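Peptidase (Yersinia bercovieri, PDB 5NYW) is of unknown function but, as an ancestral beta-subunit (Anbu) of the proteasome family in the Ntn-hydrolase clan, probably acts as a peptidase. Local coordinates at residues R42-Q47 with G118-E123. Sequence-based numbering, arbitrary orientation.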
# COMPACT_ATOMS: atom_id res chain seq x y z
N ARG L 42 24.69 -22.33 -35.33
CA ARG L 42 23.64 -22.47 -34.34
C ARG L 42 22.36 -23.10 -34.86
O ARG L 42 21.95 -22.85 -35.99
CB ARG L 42 23.39 -21.07 -33.78
CG ARG L 42 22.08 -20.72 -33.15
CD ARG L 42 22.02 -19.17 -33.04
NE ARG L 42 23.32 -18.68 -32.58
CZ ARG L 42 23.52 -17.94 -31.49
NH1 ARG L 42 22.50 -17.52 -30.74
NH2 ARG L 42 24.74 -17.59 -31.15
N THR L 43 21.74 -23.94 -34.02
CA THR L 43 20.44 -24.53 -34.30
C THR L 43 19.57 -24.62 -33.05
O THR L 43 19.88 -25.34 -32.11
CB THR L 43 20.58 -25.93 -34.93
OG1 THR L 43 21.25 -25.81 -36.19
CG2 THR L 43 19.21 -26.56 -35.17
N LEU L 44 18.49 -23.85 -33.03
CA LEU L 44 17.58 -23.82 -31.89
C LEU L 44 16.16 -24.24 -32.30
O LEU L 44 15.64 -23.77 -33.31
CB LEU L 44 17.55 -22.43 -31.28
CG LEU L 44 18.61 -22.06 -30.25
CD1 LEU L 44 20.03 -22.14 -30.80
CD2 LEU L 44 18.32 -20.65 -29.73
N VAL L 45 15.57 -25.13 -31.51
CA VAL L 45 14.22 -25.64 -31.73
C VAL L 45 13.27 -25.24 -30.61
O VAL L 45 13.58 -25.44 -29.42
CB VAL L 45 14.20 -27.19 -31.85
CG1 VAL L 45 12.78 -27.70 -32.02
CG2 VAL L 45 15.07 -27.63 -33.01
N VAL L 46 12.12 -24.69 -30.98
CA VAL L 46 11.10 -24.32 -30.00
C VAL L 46 9.81 -25.09 -30.25
O VAL L 46 9.28 -25.07 -31.36
CB VAL L 46 10.79 -22.82 -30.06
CG1 VAL L 46 9.68 -22.48 -29.09
CG2 VAL L 46 12.04 -21.99 -29.76
N GLN L 47 9.30 -25.77 -29.22
CA GLN L 47 8.04 -26.50 -29.38
C GLN L 47 6.92 -25.90 -28.55
O GLN L 47 7.14 -25.52 -27.40
CB GLN L 47 8.24 -27.97 -29.02
CG GLN L 47 9.07 -28.74 -30.04
CD GLN L 47 9.53 -30.09 -29.48
OE1 GLN L 47 10.30 -30.15 -28.53
NE2 GLN L 47 9.04 -31.17 -30.08
N GLY L 118 18.75 -27.56 -28.48
CA GLY L 118 19.66 -27.38 -29.59
C GLY L 118 21.09 -27.17 -29.20
O GLY L 118 21.53 -27.59 -28.11
N GLN L 119 21.82 -26.50 -30.08
CA GLN L 119 23.24 -26.28 -29.86
C GLN L 119 23.66 -24.94 -30.43
O GLN L 119 23.27 -24.59 -31.55
CB GLN L 119 24.06 -27.41 -30.50
CG GLN L 119 25.50 -27.44 -30.08
CD GLN L 119 26.26 -28.60 -30.71
OE1 GLN L 119 25.82 -29.16 -31.72
NE2 GLN L 119 27.38 -29.00 -30.10
N ILE L 120 24.42 -24.20 -29.64
CA ILE L 120 25.12 -23.00 -30.11
C ILE L 120 26.61 -23.31 -30.12
O ILE L 120 27.14 -23.81 -29.13
CB ILE L 120 24.84 -21.81 -29.20
CG1 ILE L 120 23.36 -21.42 -29.28
CG2 ILE L 120 25.71 -20.63 -29.58
CD1 ILE L 120 22.96 -20.40 -28.26
N LYS L 121 27.29 -23.03 -31.23
CA LYS L 121 28.67 -23.48 -31.38
C LYS L 121 29.55 -23.02 -30.23
O LYS L 121 29.51 -21.86 -29.83
CB LYS L 121 29.27 -23.05 -32.72
CG LYS L 121 30.57 -23.81 -33.04
CD LYS L 121 31.12 -23.50 -34.43
CE LYS L 121 32.34 -24.37 -34.75
NZ LYS L 121 32.86 -24.18 -36.15
N GLY L 122 30.33 -23.95 -29.69
CA GLY L 122 31.15 -23.68 -28.53
C GLY L 122 30.61 -24.35 -27.29
O GLY L 122 31.21 -24.26 -26.21
N GLU L 123 29.45 -24.98 -27.41
CA GLU L 123 28.87 -25.68 -26.27
C GLU L 123 28.22 -26.99 -26.76
O GLU L 123 28.02 -27.17 -27.96
CB GLU L 123 27.87 -24.79 -25.52
CG GLU L 123 26.54 -24.59 -26.22
CD GLU L 123 25.55 -23.75 -25.42
OE1 GLU L 123 24.44 -23.52 -25.95
OE2 GLU L 123 25.85 -23.36 -24.26
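T43 and Q119 face each other as an antiparallel hydrogen-bonded pair: T43 N gives its hydrogen to Q119 O at 3.0 Å, almost straight at 174°, and Q119 N returns one to T43 O, also at 3.0 Å. The same carbonyls receive CA-H...O contacts from R42 CA and G118 CA, the latter 3.2 Å from T43 O. Glycine suits position 118 for this closeness and, separately, for backbone angles that disfavour a CB.

Apolar contacts join R42 and I120, whose side chains run alongside each other. With CG anti to the backbone N (chi1 156°) and a bend at chi3, R42 lays one guanidinium face over I120, CG2 lying 3.6 Å from NH2. L44 CD1 reaches I120 CG1 at 3.7 Å, and M80 of helix 80-98 packs on both.

The polar ends find partners beyond the strand pairing: R42 NH1 the carbonyls of L74 and V77, Q119 OE1 Y198, and Q119 NE2 both D201 OD1 and, within 118-123, E123 O across the type II turn I120-E123.

Two neighbouring inner strands of the Ntn sandwich's five-stranded sheet thus bury an arginine: carbonyls satisfy its NH1, probably easing the burial of its charge, and I120 packs on its flat face.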